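Local atomic coordinates of N-acetylmuramoyl-l-alanine amidase (Bartonella henselae, PDB entry 3NE8), a protein that probably acts as a zinc-dependent amidase that cuts the bond between N-acetylmuramic acid and L-alanine in peptidoglycan, remodelling the cell wall during division. Residues 111-116 and 174-178; 5-11 and 49-55; 158-164 and 211-215; 144-148 and 181-187. All blocks are in the same frame, centred on the assembly; numbering follows the deposited sequence. Where two conformers were deposited one is given.

Interaction 1 of 4, residues 111-116 and 174-178. With ZN (zinc ion), chain B.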
loop_
_atom_site.group_PDB
_atom_site.type_symbol
_atom_site.label_atom_id
_atom_site.label_comp_id
_atom_site.label_asym_id
_atom_site.label_seq_id
_atom_site.Cartn_x
_atom_site.Cartn_y
_atom_site.Cartn_z
ATOM N N LEU A 111 11.003 24.269 3.243
ATOM C CA LEU A 111 10.385 24.241 1.922
ATOM C C LEU A 111 8.878 24.455 2.013
ATOM O O LEU A 111 8.317 25.247 1.262
ATOM C CB LEU A 111 10.703 22.932 1.203
ATOM C CG LEU A 111 10.067 22.730 -0.175
ATOM C CD1 LEU A 111 10.510 23.806 -1.174
ATOM C CD2 LEU A 111 10.388 21.332 -0.692
ATOM N N ALA A 112 8.215 23.758 2.930
ATOM C CA ALA A 112 6.776 23.939 3.098
ATOM C C ALA A 112 6.428 25.360 3.526
ATOM O O ALA A 112 5.454 25.930 3.048
ATOM C CB ALA A 112 6.211 22.930 4.088
ATOM N N GLU A 113 7.219 25.931 4.428
ATOM C CA GLU A 113 6.980 27.300 4.871
ATOM C C GLU A 113 6.976 28.243 3.681
ATOM O O GLU A 113 6.080 29.077 3.531
ATOM C CB GLU A 113 8.052 27.747 5.866
ATOM C CG GLU A 113 7.962 27.082 7.232
ATOM C CD GLU A 113 9.159 27.397 8.117
ATOM O OE1 GLU A 113 9.110 27.076 9.324
ATOM O OE2 GLU A 113 10.150 27.964 7.607
ATOM N N SER A 114 7.983 28.105 2.828
ATOM C CA SER A 114 8.116 28.978 1.671
ATOM C C SER A 114 7.035 28.720 0.627
ATOM O O SER A 114 6.472 29.657 0.054
ATOM C CB SER A 114 9.499 28.815 1.039
ATOM O OG SER A 114 10.503 29.327 1.892
ATOM N N GLU A 115 6.746 27.449 0.369
ATOM C CA GLU A 115 5.779 27.093 -0.659
ATOM C C GLU A 115 4.345 27.448 -0.278
ATOM O O GLU A 115 3.507 27.697 -1.149
ATOM C CB GLU A 115 5.923 25.617 -1.032
ATOM C CG GLU A 115 7.195 25.371 -1.815
ATOM C CD GLU A 115 7.182 26.172 -3.090
ATOM O OE1 GLU A 115 7.831 27.248 -3.168
ATOM O OE2 GLU A 115 6.456 25.751 -4.004
ATOM N N ASN A 116 4.064 27.497 1.017
ATOM C CA ASN A 116 2.751 27.918 1.484
ATOM C C ASN A 116 2.554 29.422 1.355
ATOM O O ASN A 116 1.430 29.894 1.173
ATOM C CB ASN A 116 2.528 27.496 2.934
ATOM C CG ASN A 116 2.315 25.994 3.085
ATOM O OD1 ASN A 116 1.951 25.296 2.126
ATOM N ND2 ASN A 116 2.528 25.494 4.295
ATOM N N ALA A 174 5.941 17.343 5.300
ATOM C CA ALA A 174 5.823 18.600 6.017
ATOM C C ALA A 174 4.420 19.125 5.785
ATOM O O ALA A 174 3.631 18.506 5.070
ATOM C CB ALA A 174 6.872 19.610 5.546
ATOM N N ASP A 175 4.106 20.265 6.387
ATOM C CA ASP A 175 2.743 20.774 6.394
ATOM C C ASP A 175 2.443 21.617 5.146
ATOM O O ASP A 175 2.234 22.830 5.230
ATOM C CB ASP A 175 2.526 21.579 7.677
ATOM C CG ASP A 175 1.078 21.937 7.914
ATOM O OD1 ASP A 175 0.177 21.269 7.366
ATOM O OD2 ASP A 175 0.843 22.899 8.677
ATOM N N PHE A 176 2.429 20.965 3.990
ATOM C CA PHE A 176 2.118 21.624 2.718
ATOM C C PHE A 176 0.607 21.834 2.574
ATOM O O PHE A 176 -0.163 20.864 2.555
ATOM C CB PHE A 176 2.600 20.767 1.545
ATOM C CG PHE A 176 4.093 20.687 1.412
ATOM C CD1 PHE A 176 4.794 21.663 0.729
ATOM C CD2 PHE A 176 4.794 19.619 1.952
ATOM C CE1 PHE A 176 6.176 21.583 0.597
ATOM C CE2 PHE A 176 6.169 19.534 1.822
ATOM C CZ PHE A 176 6.860 20.508 1.145
ATOM N N GLN A 177 0.180 23.088 2.458
ATOM C CA GLN A 177 -1.246 23.378 2.356
ATOM C C GLN A 177 -1.899 22.795 1.102
ATOM O O GLN A 177 -3.092 22.497 1.102
ATOM C CB GLN A 177 -1.499 24.888 2.438
ATOM C CG GLN A 177 -1.105 25.500 3.772
ATOM C CD GLN A 177 -1.649 24.720 4.949
ATOM O OE1 GLN A 177 -2.841 24.783 5.256
ATOM N NE2 GLN A 177 -0.777 23.973 5.616
ATOM N N VAL A 178 -1.123 22.598 0.044
ATOM C CA VAL A 178 -1.711 22.053 -1.177
ATOM C C VAL A 178 -2.038 20.563 -1.030
ATOM O O VAL A 178 -2.743 19.997 -1.876
ATOM C CB VAL A 178 -0.816 22.317 -2.409
ATOM C CG1 VAL A 178 0.318 21.299 -2.505
ATOM C CG2 VAL A 178 -1.654 22.319 -3.686
HETATM ZN ZN ZN B . 7.270 25.162 -5.959
HETATM O O HOH W 1 1.716 23.584 -0.296
#
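F176 lays its ring against helix 106-116 and meets A112, whose methyl sits almost exactly over the centre of one face: A112 CB is 3.7 Å from the ring centroid and only 10° off the normal, a clear CH-pi contact. The small residue lets the ring come close to the helix backbone itself, F176 CE1 reaching A112 CA at 3.5 Å. At the rim of the ring, near its plane, stand L111 CD2, 4.1 Å from F176 CZ, and the CB of E115. Y97 makes an edge-to-face contact with the same ring, and A112 CB also touches A174 CB at 3.7 Å, so the apolar contact extends to A174.

N116, on the last turn of the helix, supplies the polar half. Its CG lies anti to the carbonyl carbon (chi1 -72°), which turns the amide toward the backbone of 175-177, where both ends are used. ND2 gives a hydrogen bond to D175 O at 2.8 Å, with the acceptor lying in the amide plane, while OD1 accepts from Q177 N at 2.8 Å. A water joins N116 OD1 to V178 N. An asparagine suits this place because one flat group offers a donor and an acceptor to neighbouring peptides. D175 O also accepts from Q177 NE2, above its carbonyl plane.

E115 points its carboxylate away from this packing, and its OE2 binds zinc at 2.2 Å. With H13, E28, H82 and D84 it forms the metal site of the amidase; a helix-borne glutamate on the zinc is consistent with the inhibited state of a conformational switch.

Interaction 2 of 4, residues 5-11 and 49-55; sequences FRVVLDP and TIVALTR. With ACT (acetate ion), chain E.
F5 to L9 pair one to one with T49 to L53 as parallel strands. The hydrogen bonds alternate: F5 O takes the N-H of I50 at 2.8 Å, I50 O that of V7, and so on through V7, A52 and L9 to the N-H of T54. CA-H groups add to this, as where V8 CA approaches A52 O at 3.2 Å.

Parallel neighbours need a connection that returns the chain to the same end of the sheet, and helix 28-45 provides it, making a beta-alpha-beta crossover at the edge of the sheet.

Apolar side chains mark the face that carries V7, L9, V51 and L53. L9 CD1 meets V51 CG1 at 4.0 Å, and V7 CG2 meets the methyl T49 CG2 at 3.8 Å; the beta-branched valines and threonine suit the extended backbone, and L39 and L43 of the crossover helix and I220 of helix 206-227 cover this side. On the other face V8 and A52 pack against F73.

Polar contacts gather at the two ends. T54 OG1 donates to the anti lone pair of D10 OD1 at 2.7 Å, which is also salt-bridged to R66, while D10 OD2 bonds to S80. R55 NE reaches P11 O at 3.0 Å from above the carbonyl plane, and P11 CB lies over one face of the guanidinium, whose NH2 bonds to K29 O and G12 O. At the other end an acetate, probably from the crystallisation liquor, lies at the edge of the R6 guanidinium, NH1 to O 2.7 Å; R6 NE bonds to F73 O.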
loop_
_atom_site.group_PDB
_atom_site.type_symbol
_atom_site.label_atom_id
_atom_site.label_comp_id
_atom_site.label_asym_id
_atom_site.label_seq_id
_atom_site.Cartn_x
_atom_site.Cartn_y
_atom_site.Cartn_z
ATOM N N PHE A 5 -9.682 5.514 -13.634
ATOM C CA PHE A 5 -9.058 6.107 -12.462
ATOM C C PHE A 5 -8.882 7.597 -12.713
ATOM O O PHE A 5 -8.445 7.985 -13.792
ATOM C CB PHE A 5 -7.695 5.452 -12.233
ATOM C CG PHE A 5 -7.111 5.718 -10.881
ATOM C CD1 PHE A 5 -7.641 5.103 -9.765
ATOM C CD2 PHE A 5 -6.014 6.549 -10.727
ATOM C CE1 PHE A 5 -7.110 5.325 -8.515
ATOM C CE2 PHE A 5 -5.477 6.778 -9.467
ATOM C CZ PHE A 5 -6.026 6.158 -8.368
ATOM N N ARG A 6 -9.210 8.431 -11.729
ATOM C CA ARG A 6 -9.272 9.874 -11.940
ATOM C C ARG A 6 -8.107 10.577 -11.258
ATOM O O ARG A 6 -7.942 10.481 -10.042
ATOM C CB ARG A 6 -10.606 10.406 -11.412
ATOM C CG ARG A 6 -11.826 9.687 -12.006
ATOM C CD ARG A 6 -13.140 10.166 -11.402
ATOM N NE ARG A 6 -13.416 11.557 -11.743
ATOM C CZ ARG A 6 -13.857 11.963 -12.927
ATOM N NH1 ARG A 6 -14.085 11.076 -13.895
ATOM N NH2 ARG A 6 -14.074 13.249 -13.143
ATOM N N VAL A 7 -7.305 11.289 -12.040
ATOM C CA VAL A 7 -6.093 11.926 -11.533
ATOM C C VAL A 7 -6.110 13.416 -11.835
ATOM O O VAL A 7 -6.390 13.815 -12.967
ATOM C CB VAL A 7 -4.845 11.322 -12.203
ATOM C CG1 VAL A 7 -3.573 11.971 -11.671
ATOM C CG2 VAL A 7 -4.802 9.833 -11.968
ATOM N N VAL A 8 -5.791 14.234 -10.832
ATOM C CA VAL A 8 -5.631 15.660 -11.039
ATOM C C VAL A 8 -4.178 16.021 -10.822
ATOM O O VAL A 8 -3.581 15.644 -9.801
ATOM C CB VAL A 8 -6.564 16.468 -10.116
ATOM C CG1 VAL A 8 -6.224 17.964 -10.171
ATOM C CG2 VAL A 8 -8.014 16.236 -10.540
ATOM N N LEU A 9 -3.608 16.705 -11.812
ATOM C CA LEU A 9 -2.241 17.192 -11.766
ATOM C C LEU A 9 -2.253 18.688 -11.524
ATOM O O LEU A 9 -2.997 19.424 -12.177
ATOM C CB LEU A 9 -1.512 16.909 -13.076
ATOM C CG LEU A 9 -1.549 15.457 -13.543
ATOM C CD1 LEU A 9 -0.820 15.288 -14.865
ATOM C CD2 LEU A 9 -0.971 14.516 -12.499
ATOM N N ASP A 10 -1.409 19.136 -10.602
ATOM C CA ASP A 10 -1.320 20.537 -10.233
ATOM C C ASP A 10 0.050 21.090 -10.589
ATOM O O ASP A 10 1.026 20.870 -9.868
ATOM C CB ASP A 10 -1.551 20.688 -8.725
ATOM C CG ASP A 10 -1.338 22.105 -8.250
ATOM O OD1 ASP A 10 -1.907 23.015 -8.890
ATOM O OD2 ASP A 10 -0.589 22.325 -7.266
ATOM N N PRO A 11 0.144 21.828 -11.709
ATOM C CA PRO A 11 1.425 22.473 -12.026
ATOM C C PRO A 11 1.675 23.627 -11.054
ATOM O O PRO A 11 0.939 24.620 -11.054
ATOM C CB PRO A 11 1.227 22.998 -13.461
ATOM C CG PRO A 11 -0.043 22.367 -13.963
ATOM C CD PRO A 11 -0.874 22.086 -12.744
ATOM N N THR A 49 -7.219 5.791 -17.455
ATOM C CA THR A 49 -6.924 6.945 -16.605
ATOM C C THR A 49 -7.509 8.217 -17.201
ATOM O O THR A 49 -7.241 8.547 -18.353
ATOM C CB THR A 49 -5.415 7.165 -16.402
ATOM O OG1 THR A 49 -4.805 5.950 -15.942
ATOM C CG2 THR A 49 -5.192 8.269 -15.385
ATOM N N ILE A 50 -8.303 8.933 -16.408
ATOM C CA ILE A 50 -8.854 10.219 -16.821
ATOM C C ILE A 50 -8.119 11.309 -16.056
ATOM O O ILE A 50 -8.005 11.246 -14.832
ATOM C CB ILE A 50 -10.353 10.290 -16.536
ATOM C CG1 ILE A 50 -11.089 9.199 -17.319
ATOM C CG2 ILE A 50 -10.908 11.658 -16.904
ATOM C CD1 ILE A 50 -12.579 9.236 -17.127
ATOM N N VAL A 51 -7.608 12.294 -16.784
ATOM C CA VAL A 51 -6.702 13.280 -16.215
ATOM C C VAL A 51 -7.258 14.680 -16.359
ATOM O O VAL A 51 -7.807 15.027 -17.404
ATOM C CB VAL A 51 -5.363 13.270 -16.970
ATOM C CG1 VAL A 51 -4.377 14.259 -16.350
ATOM C CG2 VAL A 51 -4.783 11.873 -16.999
ATOM N N ALA A 52 -7.102 15.493 -15.324
ATOM C CA ALA A 52 -7.367 16.919 -15.427
ATOM C C ALA A 52 -6.214 17.668 -14.782
ATOM O O ALA A 52 -5.540 17.141 -13.892
ATOM C CB ALA A 52 -8.681 17.286 -14.755
ATOM N N LEU A 53 -5.973 18.886 -15.246
ATOM C CA LEU A 53 -4.987 19.777 -14.655
ATOM C C LEU A 53 -5.693 20.904 -13.890
ATOM O O LEU A 53 -6.756 21.372 -14.316
ATOM C CB LEU A 53 -4.090 20.374 -15.747
ATOM C CG LEU A 53 -2.824 19.599 -16.114
ATOM C CD1 LEU A 53 -3.121 18.164 -16.564
ATOM C CD2 LEU A 53 -2.033 20.338 -17.187
ATOM N N THR A 54 -5.114 21.346 -12.775
ATOM C CA THR A 54 -5.668 22.501 -12.069
ATOM C C THR A 54 -5.616 23.765 -12.940
ATOM O O THR A 54 -6.501 24.608 -12.856
ATOM C CB THR A 54 -4.945 22.758 -10.743
ATOM O OG1 THR A 54 -3.555 22.917 -11.013
ATOM C CG2 THR A 54 -5.170 21.598 -9.763
ATOM N N ARG A 55 -4.537 23.910 -13.704
ATOM C CA ARG A 55 -4.400 24.953 -14.718
ATOM C C ARG A 55 -3.751 24.326 -15.931
ATOM O O ARG A 55 -2.863 23.473 -15.807
ATOM C CB ARG A 55 -3.543 26.121 -14.225
ATOM C CG ARG A 55 -2.066 25.773 -13.997
ATOM C CD ARG A 55 -1.296 26.956 -13.438
ATOM N NE ARG A 55 0.109 26.666 -13.138
ATOM C CZ ARG A 55 1.129 26.916 -13.955
ATOM N NH1 ARG A 55 0.910 27.433 -15.160
ATOM N NH2 ARG A 55 2.370 26.661 -13.571
HETATM C C ACT E . -15.237 13.122 -16.554
HETATM O O ACT E . -15.270 11.937 -16.151
HETATM O OXT ACT E . -14.746 13.965 -15.777
HETATM C CH3 ACT E . -15.765 13.518 -17.903
#

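Interaction 3 of 4, residues 158-164 and 211-215; sequences NLSKSHI and QMAAS
I164, just past the end of helix 135-161, extends its chain toward helix 206-227, and its CD1 rests on the backbone of M212, 3.5 Å from M212 CA and 3.9 Å from M212 CB. With CG1 anti to the carbonyl carbon and chi2 stretched out at 174°, the extended chain brings CD1 to the M212 backbone. M212, a selenomethionine in this crystal, stretches in turn: CG stands opposite the backbone N and the chain runs straight beyond it, so I164 crosses it at about a right angle near its root. L159 comes to the same root obliquely, its CD2 3.9 Å from M212 CG. The unbranched selenomethionine offers a methylene at CG against which a leucine methyl can lie, and F35 and A94 also pack on M212.

S215 fills the narrow place where the helices approach. Its OG is anti to the backbone N (chi1 178°), which carries it in front of the segment 158-162: S215 OG lies 3.6 Å from L159 CD2 and 3.8 Å from N158 CB. N158 ND2 bonds further along the same helix as S215, to Q222 OE1 and S219 OG. S162 turns OG toward the gap, and one water joins the two serines, 2.6 Å from S162 OG and 2.7 Å from S215 OG.

The course of the chain depends on H163, whose positive phi makes it the C-prime residue of a Schellman motif and turns I164 back over the helix end. Chemically, a hydrocarbon core with a water-bridged serine pair beside it implies cohesion by close fit, the hydroxyls being matched through solvent.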
loop_
_atom_site.group_PDB
_atom_site.type_symbol
_atom_site.label_atom_id
_atom_site.label_comp_id
_atom_site.label_asym_id
_atom_site.label_seq_id
_atom_site.Cartn_x
_atom_site.Cartn_y
_atom_site.Cartn_z
ATOM N N ASN A 158 9.735 3.060 -8.209
ATOM C CA ASN A 158 9.823 3.004 -9.664
ATOM C C ASN A 158 10.803 4.004 -10.269
ATOM O O ASN A 158 11.439 3.712 -11.278
ATOM C CB ASN A 158 8.440 3.125 -10.298
ATOM C CG ASN A 158 7.622 1.869 -10.114
ATOM O OD1 ASN A 158 8.145 0.757 -10.239
ATOM N ND2 ASN A 158 6.348 2.030 -9.814
ATOM N N LEU A 159 10.947 5.168 -9.646
ATOM C CA LEU A 159 11.968 6.109 -10.110
ATOM C C LEU A 159 13.340 5.462 -9.978
ATOM O O LEU A 159 14.177 5.570 -10.873
ATOM C CB LEU A 159 11.920 7.422 -9.334
ATOM C CG LEU A 159 10.716 8.317 -9.614
ATOM C CD1 LEU A 159 10.740 9.493 -8.656
ATOM C CD2 LEU A 159 10.728 8.785 -11.052
ATOM N N SER A 160 13.563 4.778 -8.863
ATOM C CA SER A 160 14.828 4.100 -8.629
ATOM C C SER A 160 15.074 3.018 -9.679
ATOM O O SER A 160 16.173 2.908 -10.224
ATOM C CB SER A 160 14.839 3.497 -7.226
ATOM O OG SER A 160 16.038 2.783 -6.985
ATOM N N LYS A 161 14.048 2.223 -9.966
ATOM C CA LYS A 161 14.171 1.168 -10.970
ATOM C C LYS A 161 14.472 1.749 -12.350
ATOM O O LYS A 161 15.107 1.099 -13.183
ATOM C CB LYS A 161 12.906 0.309 -11.017
ATOM C CG LYS A 161 12.662 -0.497 -9.757
ATOM C CD LYS A 161 11.399 -1.333 -9.875
ATOM C CE LYS A 161 11.192 -2.189 -8.632
ATOM N NZ LYS A 161 9.999 -3.071 -8.751
ATOM N N SER A 162 14.020 2.977 -12.583
ATOM C CA SER A 162 14.252 3.661 -13.853
ATOM C C SER A 162 15.557 4.457 -13.865
ATOM O O SER A 162 15.831 5.196 -14.812
ATOM C CB SER A 162 13.080 4.581 -14.184
ATOM O OG SER A 162 11.888 3.842 -14.382
ATOM N N HIS A 163 16.352 4.302 -12.813
ATOM C CA HIS A 163 17.641 4.978 -12.695
ATOM C C HIS A 163 17.522 6.497 -12.792
ATOM O O HIS A 163 18.420 7.169 -13.299
ATOM C CB HIS A 163 18.628 4.451 -13.738
ATOM C CG HIS A 163 18.780 2.962 -13.718
ATOM N ND1 HIS A 163 18.285 2.151 -14.716
ATOM C CD2 HIS A 163 19.356 2.136 -12.813
ATOM C CE1 HIS A 163 18.558 0.890 -14.433
ATOM N NE2 HIS A 163 19.207 0.853 -13.282
ATOM N N ILE A 164 16.403 7.025 -12.311
ATOM C CA ILE A 164 16.219 8.461 -12.180
ATOM C C ILE A 164 16.761 8.857 -10.819
ATOM O O ILE A 164 16.414 8.245 -9.809
ATOM C CB ILE A 164 14.739 8.822 -12.293
ATOM C CG1 ILE A 164 14.268 8.520 -13.715
ATOM C CG2 ILE A 164 14.509 10.284 -11.931
ATOM C CD1 ILE A 164 12.816 8.688 -13.929
ATOM N N GLN A 211 10.883 10.851 -19.644
ATOM C CA GLN A 211 11.240 9.589 -18.999
ATOM C C GLN A 211 10.760 9.553 -17.551
ATOM O O GLN A 211 10.259 8.528 -17.076
ATOM C CB GLN A 211 12.745 9.355 -19.090
ATOM C CG GLN A 211 13.189 9.074 -20.526
ATOM C CD GLN A 211 14.690 9.122 -20.718
ATOM O OE1 GLN A 211 15.447 9.316 -19.769
ATOM N NE2 GLN A 211 15.130 8.945 -21.959
HETATM N N MSE A 212 10.879 10.668 -16.844
HETATM C CA MSE A 212 10.388 10.710 -15.478
HETATM C C MSE A 212 8.870 10.629 -15.449
HETATM O O MSE A 212 8.297 9.931 -14.606
HETATM C CB MSE A 212 10.882 11.952 -14.732
HETATM C CG MSE A 212 10.416 11.984 -13.290
HETATM SE SE MSE A 212 11.264 13.396 -12.246
HETATM C CE MSE A 212 10.255 13.203 -10.603
ATOM N N ALA A 213 8.214 11.352 -16.352
ATOM C CA ALA A 213 6.764 11.294 -16.437
ATOM C C ALA A 213 6.284 9.872 -16.725
ATOM O O ALA A 213 5.282 9.428 -16.168
ATOM C CB ALA A 213 6.259 12.274 -17.500
ATOM N N ALA A 214 6.997 9.156 -17.589
ATOM C CA ALA A 214 6.623 7.782 -17.913
ATOM C C ALA A 214 6.678 6.891 -16.675
ATOM O O ALA A 214 5.815 6.021 -16.483
ATOM C CB ALA A 214 7.501 7.225 -19.008
ATOM N N SER A 215 7.688 7.097 -15.831
ATOM C CA SER A 215 7.820 6.316 -14.609
ATOM C C SER A 215 6.668 6.633 -13.657
ATOM O O SER A 215 6.059 5.736 -13.064
ATOM C CB SER A 215 9.159 6.623 -13.945
ATOM O OG SER A 215 9.293 5.904 -12.727
HETATM O O HOH W 2 9.428 3.362 -13.658
#

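Interaction 4 of 4, residues 144-148 and 181-187; sequences THAFS and APDVPSV. With GOL (glycerol), chain I.
T144 OG1 is held from several sides: it lies 2.7 Å from P182 O, 2.6 Å from O2 of a glycerol, probably from the crystallisation liquor, and 3.2 Å from O3 of that glycerol. The two glycerol hydroxyls donate to it, while its single proton has both P182 O and, a turn earlier in the helix, T140 O as possible acceptors. The torsion that places OG1 here (chi1 -66°, anti to the carbonyl carbon) sends the methyl CG2 the other way, to 3.5 Å from V184 O. A threonine thus serves both needs, a hydroxyl for the P182 carbonyl and a methyl against the peptide that enters P185.

One turn on, S148 OG accepts the N-H of S186 at 2.9 Å, fairly straight (160°). The serine is short enough to let the chain just before the strand come close, S148 CA standing 4.6 Å from P185 CA. The peptide N of P185 carries no hydrogen to satisfy, and its ring goes to F147: the two side chains lie side by side and point the same way, with F147 CB 3.5 Å from P185 CG. F147 then runs on to F223 and Y226, and R227 makes a cation-pi contact with its ring. V187 CG1 meets S148 O at 3.6 Å, and F151.

The contact adjoins the second subunit of the assembly: H145 ND1 bonds to M231 N, and A146 O to Y226 OH, both of that subunit. Within the chain it is the helix-on-sheet packing of an alpha/beta fold, helix 135-161 laid against the start of strand 186-190.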
loop_
_atom_site.group_PDB
_atom_site.type_symbol
_atom_site.label_atom_id
_atom_site.label_comp_id
_atom_site.label_asym_id
_atom_site.label_seq_id
_atom_site.Cartn_x
_atom_site.Cartn_y
_atom_site.Cartn_z
ATOM N N THR A 144 -7.146 8.348 3.710
ATOM C CA THR A 144 -6.511 9.111 2.649
ATOM C C THR A 144 -5.003 9.134 2.806
ATOM O O THR A 144 -4.261 8.973 1.836
ATOM C CB THR A 144 -7.066 10.545 2.626
ATOM O OG1 THR A 144 -8.449 10.474 2.260
ATOM C CG2 THR A 144 -6.309 11.439 1.649
ATOM N N HIS A 145 -4.538 9.320 4.036
ATOM C CA HIS A 145 -3.109 9.401 4.268
ATOM C C HIS A 145 -2.407 8.078 3.948
ATOM O O HIS A 145 -1.314 8.062 3.388
ATOM C CB HIS A 145 -2.833 9.834 5.703
ATOM C CG HIS A 145 -1.438 10.315 5.906
ATOM N ND1 HIS A 145 -0.608 9.810 6.879
ATOM C CD2 HIS A 145 -0.721 11.251 5.241
ATOM C CE1 HIS A 145 0.562 10.421 6.812
ATOM N NE2 HIS A 145 0.521 11.298 5.825
ATOM N N ALA A 146 -3.038 6.970 4.309
ATOM C CA ALA A 146 -2.483 5.661 3.973
ATOM C C ALA A 146 -2.267 5.549 2.466
ATOM O O ALA A 146 -1.240 5.054 2.010
ATOM C CB ALA A 146 -3.385 4.544 4.473
ATOM N N PHE A 147 -3.227 6.043 1.684
ATOM C CA PHE A 147 -3.104 6.017 0.230
ATOM C C PHE A 147 -2.003 6.950 -0.262
ATOM O O PHE A 147 -1.238 6.581 -1.144
ATOM C CB PHE A 147 -4.435 6.364 -0.440
ATOM C CG PHE A 147 -5.451 5.263 -0.375
ATOM C CD1 PHE A 147 -5.108 3.968 -0.734
ATOM C CD2 PHE A 147 -6.751 5.516 0.026
ATOM C CE1 PHE A 147 -6.050 2.948 -0.681
ATOM C CE2 PHE A 147 -7.701 4.506 0.070
ATOM C CZ PHE A 147 -7.344 3.215 -0.278
ATOM N N SER A 148 -1.912 8.150 0.312
ATOM C CA SER A 148 -0.858 9.089 -0.084
ATOM C C SER A 148 0.525 8.488 0.113
ATOM O O SER A 148 1.405 8.599 -0.745
ATOM C CB SER A 148 -0.963 10.382 0.719
ATOM O OG SER A 148 -2.234 10.986 0.521
ATOM N N ALA A 181 -6.252 18.058 1.135
ATOM C CA ALA A 181 -7.537 17.406 0.845
ATOM C C ALA A 181 -7.752 16.247 1.829
ATOM O O ALA A 181 -6.920 15.344 1.903
ATOM C CB ALA A 181 -7.576 16.883 -0.583
ATOM N N PRO A 182 -8.863 16.248 2.583
ATOM C CA PRO A 182 -9.056 15.146 3.538
ATOM C C PRO A 182 -9.466 13.847 2.849
ATOM O O PRO A 182 -9.362 12.765 3.441
ATOM C CB PRO A 182 -10.211 15.645 4.417
ATOM C CG PRO A 182 -10.961 16.602 3.541
ATOM C CD PRO A 182 -9.882 17.299 2.738
ATOM N N ASP A 183 -9.919 13.970 1.602
ATOM C CA ASP A 183 -10.598 12.895 0.882
ATOM C C ASP A 183 -9.958 12.519 -0.455
ATOM O O ASP A 183 -10.505 11.707 -1.200
ATOM C CB ASP A 183 -12.078 13.261 0.656
ATOM C CG ASP A 183 -12.267 14.577 -0.107
ATOM O OD1 ASP A 183 -13.353 14.747 -0.709
ATOM O OD2 ASP A 183 -11.363 15.432 -0.099
ATOM N N VAL A 184 -8.808 13.110 -0.764
ATOM C CA VAL A 184 -8.098 12.786 -1.997
ATOM C C VAL A 184 -6.634 12.518 -1.668
ATOM O O VAL A 184 -5.947 13.405 -1.172
ATOM C CB VAL A 184 -8.166 13.941 -3.036
ATOM C CG1 VAL A 184 -7.445 13.541 -4.307
ATOM C CG2 VAL A 184 -9.603 14.353 -3.314
ATOM N N PRO A 185 -6.149 11.297 -1.943
ATOM C CA PRO A 185 -4.728 11.017 -1.709
ATOM C C PRO A 185 -3.894 12.033 -2.476
ATOM O O PRO A 185 -4.189 12.275 -3.656
ATOM C CB PRO A 185 -4.554 9.602 -2.282
ATOM C CG PRO A 185 -5.918 8.987 -2.121
ATOM C CD PRO A 185 -6.881 10.111 -2.425
ATOM N N SER A 186 -2.882 12.618 -1.835
ATOM C CA SER A 186 -2.159 13.758 -2.388
ATOM C C SER A 186 -0.675 13.655 -2.106
ATOM O O SER A 186 -0.271 13.355 -0.964
ATOM C CB SER A 186 -2.678 15.067 -1.764
ATOM O OG SER A 186 -4.053 15.284 -2.046
ATOM N N VAL A 187 0.139 13.932 -3.125
ATOM C CA VAL A 187 1.574 14.052 -2.936
ATOM C C VAL A 187 2.084 15.281 -3.669
ATOM O O VAL A 187 1.457 15.757 -4.631
ATOM C CB VAL A 187 2.352 12.801 -3.436
ATOM C CG1 VAL A 187 1.880 11.537 -2.721
ATOM C CG2 VAL A 187 2.250 12.643 -4.955
HETATM C C1 GOL I . -11.825 9.187 0.792
HETATM O O1 GOL I . -13.078 9.097 1.434
HETATM C C2 GOL I . -10.890 8.130 1.369
HETATM O O2 GOL I . -10.233 8.641 2.504
HETATM C C3 GOL I . -9.873 7.688 0.323
HETATM O O3 GOL I . -9.298 8.820 -0.295
#

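Interaction 2 closes in the chain before any of the others opens, while interactions 1, 3 and 4 interleave along the later part. One mixed sheet organises them: interaction 2 pairs its outer strand 49-53 with 5-11, interaction 4 reaches strand 186-190, and interaction 1 follows the other outer strand, 170-174. Helix 135-161 serves both interactions 3 and 4, whose centres are 22 Å apart. Interactions 1 and 2 have centres 21 Å apart, yet touch where V178 CG2 meets D10 OD2 at 3.7 Å. Zinc binds in interaction 1, whereas interaction 4 adjoins the second subunit, so the zinc site and the contact with that subunit are built on the same sheet.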